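PDB 4F4F: threonine synthase from Brucella melitensis bv. 1, which probably catalyses the pyridoxal-phosphate-dependent conversion of O-phospho-L-homoserine and water into L-threonine and phosphate, the last step of threonine biosynthesis. Local coordinates for residues R49-K54 against A60-T65; C94-T99 against A243-A248; I167-G172 against Q181-G186; F326-R331 against L356-S361; A374-S379 against I394-A399. All blocks are in the same frame, centred on the assembly; numbering follows the deposited sequence.

Contact 1 (R49-K54 against A60-T65); sequences RALRGK and ALAVLT
L51 lays its two methyl groups over one side of the helix that contains A62 and V63. The closer approach is CD2 of L51 to CB of A62, at 3.7 Å; CD1 of L51 lies 4.5 Å from CG2 of V63, at the margin of contact. The isobutyl group gets there because CG stands opposite the carbonyl carbon (chi1 -62°) and CD1 continues the chain in extended form, so that the fork opens toward two successive helix residues. No hydrogen bond links the segments; they bury 91 Å², and both close approaches are between aliphatic carbons. L51 sits in the loop between helices 45-49 and 56-64 of the N-terminal threonine synthase region, where a type I turn from R49 to R52 runs into a type II turn from L51 to K54. G53 takes a positive phi in the second turn, and the backbone N of K54 closes it on O of L51 at 3.1 Å. The chain thereby doubles back, and L51 meets the helix that follows it. L51 also touches L244 of helix 236-245, while V63 packs on V236 of the same helix. On the polar side of the loop, R49 and R52 both form salt bridges with D250.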
# COMPACT_ATOMS: atom_id res chain seq x y z
N ARG A 49 1.12 -26.50 2.69
CA ARG A 49 0.90 -27.50 1.63
C ARG A 49 -0.59 -27.66 1.30
O ARG A 49 -0.96 -27.80 0.14
CB ARG A 49 1.54 -28.83 1.95
CG ARG A 49 3.07 -28.80 1.87
CD ARG A 49 3.72 -30.18 1.91
NE ARG A 49 5.12 -30.01 2.27
CZ ARG A 49 5.58 -30.02 3.52
NH1 ARG A 49 4.77 -30.26 4.56
NH2 ARG A 49 6.89 -29.82 3.76
N ALA A 50 -1.43 -27.55 2.32
CA ALA A 50 -2.88 -27.69 2.15
C ALA A 50 -3.50 -26.57 1.30
O ALA A 50 -4.58 -26.73 0.79
CB ALA A 50 -3.60 -27.82 3.50
N LEU A 51 -2.79 -25.46 1.12
CA LEU A 51 -3.25 -24.35 0.28
C LEU A 51 -3.02 -24.57 -1.22
O LEU A 51 -3.54 -23.81 -2.05
CB LEU A 51 -2.55 -23.05 0.71
CG LEU A 51 -2.88 -22.65 2.14
CD1 LEU A 51 -2.13 -21.39 2.51
CD2 LEU A 51 -4.38 -22.56 2.40
N ARG A 52 -2.25 -25.62 -1.56
CA ARG A 52 -1.88 -25.86 -2.97
C ARG A 52 -3.13 -26.11 -3.80
O ARG A 52 -4.01 -26.86 -3.41
CB ARG A 52 -0.89 -27.01 -3.12
CG ARG A 52 0.52 -26.63 -2.67
CD ARG A 52 1.39 -27.88 -2.57
NE ARG A 52 2.78 -27.51 -2.36
CZ ARG A 52 3.74 -28.34 -2.02
NH1 ARG A 52 3.50 -29.64 -1.84
NH2 ARG A 52 4.96 -27.89 -1.89
N GLY A 53 -3.17 -25.48 -4.96
CA GLY A 53 -4.26 -25.64 -5.90
C GLY A 53 -5.37 -24.62 -5.66
O GLY A 53 -6.27 -24.52 -6.47
N LYS A 54 -5.35 -23.89 -4.55
CA LYS A 54 -6.50 -23.07 -4.20
C LYS A 54 -6.45 -21.75 -4.98
O LYS A 54 -5.37 -21.20 -5.25
CB LYS A 54 -6.51 -22.79 -2.69
N ALA A 60 -6.66 -16.23 0.26
CA ALA A 60 -6.97 -15.00 1.00
C ALA A 60 -7.85 -15.30 2.23
O ALA A 60 -7.60 -14.83 3.32
CB ALA A 60 -7.63 -13.98 0.08
N LEU A 61 -8.85 -16.13 2.07
CA LEU A 61 -9.73 -16.46 3.19
C LEU A 61 -8.96 -17.22 4.27
O LEU A 61 -9.09 -16.92 5.46
CB LEU A 61 -10.94 -17.23 2.70
CG LEU A 61 -11.96 -16.45 1.88
CD1 LEU A 61 -12.91 -17.40 1.20
CD2 LEU A 61 -12.70 -15.45 2.74
N ALA A 62 -8.12 -18.17 3.86
CA ALA A 62 -7.30 -18.93 4.79
C ALA A 62 -6.35 -18.00 5.55
O ALA A 62 -6.25 -18.10 6.79
CB ALA A 62 -6.52 -20.05 4.08
N VAL A 63 -5.68 -17.10 4.84
CA VAL A 63 -4.58 -16.29 5.40
C VAL A 63 -5.12 -15.13 6.26
O VAL A 63 -4.58 -14.80 7.33
CB VAL A 63 -3.63 -15.88 4.21
CG1 VAL A 63 -2.72 -14.71 4.49
CG2 VAL A 63 -2.84 -17.14 3.80
N LEU A 64 -6.20 -14.51 5.81
CA LEU A 64 -6.75 -13.34 6.46
C LEU A 64 -7.76 -13.59 7.59
O LEU A 64 -7.83 -12.77 8.53
CB LEU A 64 -7.39 -12.39 5.42
CG LEU A 64 -6.44 -11.92 4.32
CD1 LEU A 64 -7.14 -10.96 3.38
CD2 LEU A 64 -5.14 -11.29 4.88
N THR A 65 -8.54 -14.66 7.52
CA THR A 65 -9.60 -14.88 8.50
C THR A 65 -9.13 -14.77 9.97
O THR A 65 -9.80 -14.14 10.78
CB THR A 65 -10.35 -16.22 8.24
OG1 THR A 65 -11.04 -16.12 7.01
CG2 THR A 65 -11.38 -16.58 9.31

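Contact 2 (C94-T99 against A243-A248); sequences CPLVQT and ALSLGA
Strand 96-100 is an outermost strand of the six-stranded mixed sheet, and this contact sets its first residue against the C-terminal end of helix 236-245, within the pyridoxal-phosphate-dependent enzyme region. L96 supplies the strand's share through one methyl group. Its CD1 lies 3.7 Å from CB of S245 and 4.0 Å from CD2 of L246, so a single carbon rests between two consecutive residues of the other segment. L96 and L246 approach tip to tip. The CB of L246 does not point straight at the strand, and the isobutyl group is brought round by chi1 of -50°, which sets CG opposite the carbonyl carbon, followed by an extended chi2. S245 offers chiefly its methylene carbon; its OG bonds to the carbonyl O of T241. The backbone then leaves the helix through a Schellman motif: G247 has a phi of 112°, and the backbone N of A248 bonds to O of A243 at 2.8 Å. V410, two strands away in the same sheet, touches both L96 and L246 and packs beside the pair. Since no hydrogen bond crosses between the segments and the nearest atoms are all carbons, the 99 Å² buried here reflects van der Waals packing, with the serine hydroxyl satisfied within its own helix.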
# COMPACT_ATOMS: atom_id res chain seq x y z
N CYS A 94 -3.15 -11.92 -8.98
CA CYS A 94 -1.78 -11.44 -9.00
C CYS A 94 -0.87 -12.50 -9.65
O CYS A 94 -0.34 -13.37 -8.96
CB CYS A 94 -1.32 -11.16 -7.57
SG CYS A 94 -2.29 -9.90 -6.69
N PRO A 95 -0.69 -12.45 -10.97
CA PRO A 95 0.04 -13.54 -11.65
C PRO A 95 1.55 -13.31 -11.71
O PRO A 95 1.99 -12.17 -11.67
CB PRO A 95 -0.50 -13.49 -13.04
CG PRO A 95 -0.81 -12.04 -13.26
CD PRO A 95 -1.32 -11.54 -11.93
N LEU A 96 2.31 -14.40 -11.77
CA LEU A 96 3.76 -14.33 -12.04
C LEU A 96 4.04 -14.33 -13.55
O LEU A 96 3.37 -15.01 -14.31
CB LEU A 96 4.49 -15.50 -11.37
CG LEU A 96 4.50 -15.54 -9.84
CD1 LEU A 96 4.95 -16.94 -9.35
CD2 LEU A 96 5.38 -14.44 -9.24
N VAL A 97 5.08 -13.59 -13.96
CA VAL A 97 5.64 -13.67 -15.29
C VAL A 97 7.14 -13.91 -15.09
O VAL A 97 7.78 -13.14 -14.39
CB VAL A 97 5.39 -12.37 -16.09
CG1 VAL A 97 6.15 -12.40 -17.44
CG2 VAL A 97 3.89 -12.19 -16.31
N GLN A 98 7.66 -15.01 -15.61
CA GLN A 98 9.09 -15.32 -15.44
C GLN A 98 9.93 -14.39 -16.28
O GLN A 98 9.64 -14.22 -17.46
CB GLN A 98 9.37 -16.74 -15.86
CG GLN A 98 10.78 -17.20 -15.53
CD GLN A 98 10.94 -18.70 -15.68
OE1 GLN A 98 10.02 -19.39 -16.19
NE2 GLN A 98 12.08 -19.22 -15.24
N THR A 99 11.02 -13.85 -15.71
CA THR A 99 11.91 -12.92 -16.46
C THR A 99 13.37 -13.38 -16.61
O THR A 99 14.12 -12.79 -17.37
CB THR A 99 11.89 -11.50 -15.82
OG1 THR A 99 12.06 -11.61 -14.40
CG2 THR A 99 10.57 -10.79 -16.10
N ALA A 243 4.47 -17.58 -3.47
CA ALA A 243 5.37 -18.58 -2.92
C ALA A 243 4.80 -19.98 -3.16
O ALA A 243 5.56 -20.93 -3.46
CB ALA A 243 5.64 -18.36 -1.42
N LEU A 244 3.48 -20.13 -3.11
CA LEU A 244 2.86 -21.42 -3.41
C LEU A 244 3.07 -21.82 -4.87
O LEU A 244 3.31 -23.00 -5.17
CB LEU A 244 1.35 -21.39 -3.13
CG LEU A 244 0.92 -21.42 -1.68
CD1 LEU A 244 -0.58 -20.98 -1.56
CD2 LEU A 244 1.20 -22.83 -1.10
N SER A 245 3.05 -20.86 -5.78
CA SER A 245 3.29 -21.18 -7.19
C SER A 245 4.71 -21.76 -7.34
O SER A 245 4.91 -22.65 -8.14
CB SER A 245 3.13 -19.95 -8.10
OG SER A 245 1.78 -19.49 -8.14
N LEU A 246 5.66 -21.26 -6.55
CA LEU A 246 7.04 -21.67 -6.63
C LEU A 246 7.47 -22.82 -5.73
O LEU A 246 8.65 -23.21 -5.71
CB LEU A 246 7.97 -20.45 -6.46
CG LEU A 246 7.58 -19.30 -7.38
CD1 LEU A 246 8.41 -18.06 -7.00
CD2 LEU A 246 7.74 -19.69 -8.83
N GLY A 247 6.52 -23.40 -5.02
CA GLY A 247 6.76 -24.62 -4.31
C GLY A 247 6.75 -24.54 -2.80
O GLY A 247 7.08 -25.53 -2.12
N ALA A 248 6.32 -23.39 -2.27
CA ALA A 248 6.14 -23.29 -0.82
C ALA A 248 5.32 -24.45 -0.28
O ALA A 248 4.34 -24.88 -0.91
CB ALA A 248 5.50 -21.94 -0.44

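Contact 3 (I167-G172 against Q181-G186); sequences ILFPNG and QMTSSG
The M182 and F169 side chains run alongside each other in opposite senses, which places the methionine's terminal methyl over the CG-CD2 side of one ring face. CE of M182 stands 4.0 Å from the centroid of the F169 ring and 26° off its normal, a CH-pi contact displaced toward the rim. SD of M182 is farther out and oblique, 4.7 Å from that centroid and 43° off the normal, completing a Met-aromatic contact. The bend at chi3 of M182 (-82°) turns CE onto the ring. The sulfur also meets CG2 of I167 at 3.8 Å, where the two side chains are roughly perpendicular. T183 crosses F169 in the same fashion and brings CG2 to 4.1 Å from CZ of the F169 ring, obliquely. Its hydroxyl serves other partners, E446 and the carbonyl O of Q179. Strand 163-170 and helix 176-183 are the first two elements of a beta-alpha-beta unit completed by strand 190-196, whose A192 touches both F169 and T183. All four touching residues are buried, and no hydrogen bond crosses the 158 Å² interface; cohesion between strand and helix therefore comes from dispersion among methyls, sulfur and the polarisable ring.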
# COMPACT_ATOMS: atom_id res chain seq x y z
N ILE A 167 -11.97 13.28 -2.39
CA ILE A 167 -10.54 13.34 -2.66
C ILE A 167 -10.22 14.71 -3.25
O ILE A 167 -10.82 15.14 -4.27
CB ILE A 167 -10.12 12.26 -3.64
CG1 ILE A 167 -10.34 10.85 -3.05
CG2 ILE A 167 -8.67 12.52 -4.07
CD1 ILE A 167 -9.53 10.50 -1.81
N LEU A 168 -9.29 15.38 -2.60
CA LEU A 168 -8.80 16.66 -3.04
C LEU A 168 -7.50 16.44 -3.83
O LEU A 168 -6.58 15.73 -3.36
CB LEU A 168 -8.53 17.55 -1.81
CG LEU A 168 -9.68 18.05 -0.93
CD1 LEU A 168 -10.46 16.93 -0.24
CD2 LEU A 168 -9.18 19.04 0.10
N PHE A 169 -7.42 17.05 -5.01
CA PHE A 169 -6.24 17.01 -5.85
C PHE A 169 -6.00 18.37 -6.50
O PHE A 169 -6.94 19.17 -6.61
CB PHE A 169 -6.39 15.93 -6.91
CG PHE A 169 -7.52 16.15 -7.88
CD1 PHE A 169 -7.30 16.85 -9.05
CD2 PHE A 169 -8.76 15.59 -7.65
CE1 PHE A 169 -8.32 17.02 -9.95
CE2 PHE A 169 -9.81 15.80 -8.55
CZ PHE A 169 -9.58 16.51 -9.70
N PRO A 170 -4.76 18.65 -6.89
CA PRO A 170 -4.46 20.01 -7.36
C PRO A 170 -4.96 20.24 -8.77
O PRO A 170 -4.65 19.47 -9.69
CB PRO A 170 -2.95 20.09 -7.29
CG PRO A 170 -2.48 18.67 -7.35
CD PRO A 170 -3.54 17.87 -6.66
N ASN A 171 -5.72 21.32 -8.95
CA ASN A 171 -6.31 21.66 -10.21
C ASN A 171 -5.23 21.80 -11.30
O ASN A 171 -4.22 22.47 -11.10
CB ASN A 171 -7.12 22.96 -10.07
CG ASN A 171 -7.82 23.34 -11.35
OD1 ASN A 171 -7.44 24.30 -12.03
ND2 ASN A 171 -8.84 22.60 -11.67
N GLY A 172 -5.43 21.10 -12.40
CA GLY A 172 -4.55 21.19 -13.55
C GLY A 172 -3.19 20.55 -13.40
O GLY A 172 -2.38 20.60 -14.34
N GLN A 181 -9.26 8.57 -13.81
CA GLN A 181 -9.63 7.51 -12.89
C GLN A 181 -10.32 8.04 -11.63
O GLN A 181 -11.16 7.35 -11.04
CB GLN A 181 -8.42 6.62 -12.55
CG GLN A 181 -7.99 5.81 -13.78
CD GLN A 181 -7.49 4.40 -13.49
OE1 GLN A 181 -6.33 4.22 -13.11
NE2 GLN A 181 -8.35 3.37 -13.76
N MET A 182 -9.99 9.25 -11.21
CA MET A 182 -10.68 9.82 -10.06
C MET A 182 -12.05 10.38 -10.41
O MET A 182 -12.99 10.35 -9.59
CB MET A 182 -9.84 10.94 -9.42
CG MET A 182 -8.62 10.43 -8.69
SD MET A 182 -7.96 11.78 -7.68
CE MET A 182 -7.03 12.62 -8.96
N THR A 183 -12.19 10.90 -11.63
CA THR A 183 -13.32 11.78 -11.93
C THR A 183 -14.36 11.16 -12.86
O THR A 183 -15.39 11.75 -13.07
CB THR A 183 -12.81 13.07 -12.58
OG1 THR A 183 -12.33 12.77 -13.91
CG2 THR A 183 -11.71 13.71 -11.71
N SER A 184 -14.10 9.97 -13.41
CA SER A 184 -15.03 9.33 -14.34
C SER A 184 -15.58 7.98 -13.85
O SER A 184 -16.00 7.15 -14.65
CB SER A 184 -14.37 9.13 -15.70
OG SER A 184 -13.43 8.06 -15.67
N SER A 185 -15.62 7.79 -12.54
CA SER A 185 -15.99 6.50 -11.95
C SER A 185 -17.48 6.29 -12.02
O SER A 185 -17.98 5.17 -11.88
CB SER A 185 -15.59 6.46 -10.49
OG SER A 185 -16.51 7.20 -9.71
N GLY A 186 -18.21 7.39 -12.13
CA GLY A 186 -19.65 7.32 -12.28
C GLY A 186 -20.44 7.07 -11.01
O GLY A 186 -21.66 6.99 -11.05

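Contact 4 (F326-R331 against L356-S361); sequences FEAHGR and LSAIRS
The C-terminal end of helix 321-328, closed by a Schellman motif, packs here against helix 353-362, with A328 set against I359 and A358. CB of A328 points at the other helix and lies 3.6 Å from CG1 of I359, with CD1 of I359 only slightly farther off. I359 has CG1 opposite its carbonyl carbon (chi1 -71°), which swings the ethyl branch toward the alanine; its side chain is about 7 Å from that of the cofactor-binding F262. A358 adds a looser touch, its CB 4.1 Å from O of A328 and 4.5 Å from CB of A328. Small residues on both sides permit the close approach of the backbones, 5.8 Å between the CA atoms of A328 and A358. A328 stands in the last turn before the cap, in which G330, with positive phi, is the C-prime residue: the backbone N of R331 bonds to O of F326 at 2.8 Å, and the backbone N of G330 bonds to O of E327. The helix end is further tied by a side-on salt bridge in which R331 grips both oxygens of E327, NE to OE1 at 3.1 Å and NH2 to OE2 at 2.8 Å. OE1 is met from above the carboxylate plane and OE2 on its syn side. Around this end, L36 of strand 35-37 touches F326, E327 and R331, and helix 333-346 packs on F326 and H329.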
# COMPACT_ATOMS: atom_id res chain seq x y z
N PHE A 326 9.28 -1.62 16.00
CA PHE A 326 8.64 -2.22 17.20
C PHE A 326 9.04 -3.69 17.29
O PHE A 326 9.50 -4.14 18.34
CB PHE A 326 7.12 -2.08 17.09
CG PHE A 326 6.34 -2.52 18.29
CD1 PHE A 326 6.55 -1.96 19.53
CD2 PHE A 326 5.32 -3.47 18.16
CE1 PHE A 326 5.77 -2.35 20.63
CE2 PHE A 326 4.53 -3.85 19.23
CZ PHE A 326 4.77 -3.29 20.48
N GLU A 327 8.90 -4.42 16.19
CA GLU A 327 9.23 -5.85 16.21
C GLU A 327 10.73 -6.09 16.48
O GLU A 327 11.10 -6.97 17.27
CB GLU A 327 8.81 -6.51 14.88
CG GLU A 327 7.32 -6.39 14.57
CD GLU A 327 6.46 -7.27 15.41
OE1 GLU A 327 6.96 -7.86 16.42
OE2 GLU A 327 5.25 -7.33 15.09
N ALA A 328 11.57 -5.28 15.84
CA ALA A 328 13.01 -5.40 15.94
C ALA A 328 13.53 -5.12 17.38
O ALA A 328 14.56 -5.69 17.77
CB ALA A 328 13.69 -4.52 14.93
N HIS A 329 12.80 -4.29 18.14
CA HIS A 329 13.16 -3.96 19.52
C HIS A 329 12.51 -4.90 20.50
O HIS A 329 12.40 -4.60 21.68
CB HIS A 329 12.78 -2.51 19.84
CG HIS A 329 13.67 -1.48 19.16
ND1 HIS A 329 13.56 -1.20 17.84
CD2 HIS A 329 14.70 -0.69 19.65
CE1 HIS A 329 14.48 -0.27 17.51
NE2 HIS A 329 15.19 0.02 18.61
N GLY A 330 12.01 -6.01 20.00
CA GLY A 330 11.31 -6.96 20.83
C GLY A 330 10.08 -6.38 21.49
O GLY A 330 9.77 -6.72 22.62
N ARG A 331 9.37 -5.54 20.76
CA ARG A 331 8.14 -4.90 21.18
C ARG A 331 8.32 -4.04 22.44
O ARG A 331 7.43 -3.91 23.28
CB ARG A 331 7.02 -5.95 21.28
CG ARG A 331 6.68 -6.57 19.92
CD ARG A 331 5.31 -7.21 19.92
NE ARG A 331 4.83 -7.46 18.58
CZ ARG A 331 3.55 -7.70 18.26
NH1 ARG A 331 2.60 -7.74 19.18
NH2 ARG A 331 3.21 -7.90 16.99
N LEU A 356 19.19 -3.22 15.28
CA LEU A 356 19.73 -3.04 13.91
C LEU A 356 20.16 -4.36 13.33
O LEU A 356 19.84 -4.67 12.18
CB LEU A 356 20.88 -2.03 13.89
CG LEU A 356 21.51 -1.67 12.54
CD1 LEU A 356 20.46 -1.11 11.58
CD2 LEU A 356 22.65 -0.68 12.80
N SER A 357 20.82 -5.19 14.15
CA SER A 357 21.21 -6.54 13.72
C SER A 357 20.00 -7.38 13.40
O SER A 357 20.03 -8.16 12.43
CB SER A 357 22.02 -7.27 14.79
OG SER A 357 23.26 -6.67 14.98
N ALA A 358 18.94 -7.25 14.20
CA ALA A 358 17.73 -8.02 13.93
C ALA A 358 17.14 -7.62 12.58
O ALA A 358 16.69 -8.46 11.83
CB ALA A 358 16.70 -7.84 15.03
N ILE A 359 17.17 -6.32 12.25
CA ILE A 359 16.64 -5.86 10.97
C ILE A 359 17.49 -6.42 9.85
O ILE A 359 16.98 -6.99 8.87
CB ILE A 359 16.55 -4.31 10.90
CG1 ILE A 359 15.41 -3.84 11.83
CG2 ILE A 359 16.32 -3.85 9.47
CD1 ILE A 359 15.48 -2.36 12.24
N ARG A 360 18.81 -6.34 10.03
CA ARG A 360 19.72 -6.78 8.97
C ARG A 360 19.70 -8.29 8.74
O ARG A 360 20.07 -8.76 7.64
CB ARG A 360 21.12 -6.32 9.26
CG ARG A 360 21.32 -4.83 9.14
CD ARG A 360 22.66 -4.46 9.78
NE ARG A 360 23.07 -3.11 9.40
CZ ARG A 360 24.03 -2.43 10.00
NH1 ARG A 360 24.70 -2.93 11.02
NH2 ARG A 360 24.31 -1.20 9.57
N SER A 361 19.30 -9.04 9.76
CA SER A 361 19.22 -10.48 9.66
C SER A 361 18.09 -10.93 8.75
O SER A 361 18.12 -12.06 8.27
CB SER A 361 19.07 -11.14 11.04
OG SER A 361 17.75 -11.07 11.50

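Contact 5 (A374-S379 against I394-A399); sequences AATIES and IGVKVA
With chi1 of -51°, T376 sets its CG2 opposite the backbone N and its OG1 beside it. CG2 of T376 faces V396 and K397, 4.0 Å from CG1 of V396 and 3.9 Å from the backbone N of K397, while OG1 lies by the first side-chain carbons of K397. OG1 of T376 passes 3.5 Å from CB of K397, a contact of hydroxyl oxygen with aliphatic carbon and no hydrogen bond; the hydroxyl bonds instead to O of E372, one turn back in its own helix. K397 runs roughly perpendicular to T376. Its chain bends at chi2 (-87°) and leads NZ away from the threonine to the carbonyl O of R367 and a salt bridge with E401. The lysine thus gives only the base of its side chain to the contact. The CA atoms of T376 and K397 are 6.2 Å apart. Beyond V396 lies V411 of strand 409-413, and I377, on helix 370-384, packs on A427 and C428 of helix 421-428. Helix 390-402 thus lies between helix 370-384 and the mixed sheet, a layering found in the fold type II (tryptophan synthase beta family) pyridoxal-phosphate enzymes, to which threonine synthases belong.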
# COMPACT_ATOMS: atom_id res chain seq x y z
N ALA A 374 15.92 3.66 -15.78
CA ALA A 374 15.68 3.67 -17.23
C ALA A 374 16.42 2.52 -17.95
O ALA A 374 15.89 1.88 -18.86
CB ALA A 374 16.06 5.01 -17.83
N ALA A 375 17.68 2.31 -17.55
CA ALA A 375 18.53 1.30 -18.17
C ALA A 375 17.89 -0.09 -17.97
O ALA A 375 17.89 -0.90 -18.88
CB ALA A 375 19.95 1.37 -17.59
N THR A 376 17.36 -0.34 -16.77
CA THR A 376 16.65 -1.58 -16.45
C THR A 376 15.40 -1.76 -17.30
O THR A 376 15.18 -2.84 -17.87
CB THR A 376 16.30 -1.62 -14.96
OG1 THR A 376 17.49 -1.34 -14.20
CG2 THR A 376 15.73 -2.99 -14.56
N ILE A 377 14.60 -0.71 -17.46
CA ILE A 377 13.41 -0.84 -18.37
C ILE A 377 13.87 -1.25 -19.77
O ILE A 377 13.34 -2.18 -20.36
CB ILE A 377 12.55 0.45 -18.45
CG1 ILE A 377 11.94 0.82 -17.08
CG2 ILE A 377 11.46 0.27 -19.51
CD1 ILE A 377 11.31 2.20 -17.02
N GLU A 378 14.87 -0.57 -20.29
CA GLU A 378 15.32 -0.84 -21.65
C GLU A 378 15.91 -2.25 -21.80
O GLU A 378 15.57 -2.93 -22.75
CB GLU A 378 16.29 0.24 -22.11
CG GLU A 378 16.48 0.27 -23.62
CD GLU A 378 17.49 -0.75 -24.09
OE1 GLU A 378 18.31 -1.22 -23.26
OE2 GLU A 378 17.50 -1.05 -25.30
N SER A 379 16.74 -2.70 -20.85
CA SER A 379 17.34 -4.04 -20.96
C SER A 379 16.31 -5.16 -20.83
O SER A 379 16.37 -6.09 -21.60
CB SER A 379 18.51 -4.33 -19.99
OG SER A 379 18.07 -4.36 -18.67
N ILE A 394 12.79 -0.44 -10.66
CA ILE A 394 13.59 -0.30 -9.44
C ILE A 394 13.70 -1.62 -8.72
O ILE A 394 14.80 -2.06 -8.39
CB ILE A 394 13.07 0.84 -8.52
CG1 ILE A 394 13.33 2.17 -9.25
CG2 ILE A 394 13.79 0.82 -7.16
CD1 ILE A 394 12.80 3.45 -8.58
N GLY A 395 12.58 -2.27 -8.49
CA GLY A 395 12.59 -3.62 -7.94
C GLY A 395 13.50 -4.60 -8.65
O GLY A 395 14.24 -5.34 -7.99
N VAL A 396 13.44 -4.65 -9.97
CA VAL A 396 14.28 -5.60 -10.74
C VAL A 396 15.76 -5.24 -10.60
O VAL A 396 16.59 -6.09 -10.28
CB VAL A 396 13.88 -5.70 -12.22
CG1 VAL A 396 14.84 -6.58 -12.99
CG2 VAL A 396 12.45 -6.22 -12.37
N LYS A 397 16.11 -3.98 -10.78
CA LYS A 397 17.50 -3.55 -10.61
C LYS A 397 18.08 -3.99 -9.24
O LYS A 397 19.17 -4.59 -9.15
CB LYS A 397 17.60 -2.03 -10.77
CG LYS A 397 19.01 -1.48 -10.76
CD LYS A 397 19.58 -1.17 -9.40
CE LYS A 397 20.86 -0.34 -9.54
NZ LYS A 397 21.43 0.07 -8.23
N VAL A 398 17.36 -3.65 -8.18
CA VAL A 398 17.85 -3.91 -6.82
C VAL A 398 17.86 -5.42 -6.52
O VAL A 398 18.78 -5.93 -5.87
CB VAL A 398 17.01 -3.13 -5.78
CG1 VAL A 398 17.35 -3.54 -4.34
CG2 VAL A 398 17.17 -1.63 -5.97
N ALA A 399 16.82 -6.13 -6.98
CA ALA A 399 16.75 -7.59 -6.82
C ALA A 399 18.02 -8.21 -7.40
O ALA A 399 18.62 -9.05 -6.78
CB ALA A 399 15.54 -8.16 -7.53

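Overall arrangement
None of the five contacts has a hydrogen bond across it, yet they differ in setting. Contacts 3 and 5 are buried, and contacts 1, 2 and 4 partly exposed. Contact 3 belongs to the parallel sheet and is the one whose contact involves an aromatic ring; contact 2 includes an outer strand of the mixed sheet, and contact 5 lies in the helical layer packed on it. Contacts 1 and 2 touch directly: L51 packs on L244, and R52 bonds to the carbonyl O of G247, with a weak bond to that of A248. Contacts 4 and 5 both pair helices, contact 4 through alanines and an isoleucine, contact 5 through a threonine, a valine and the base of a lysine.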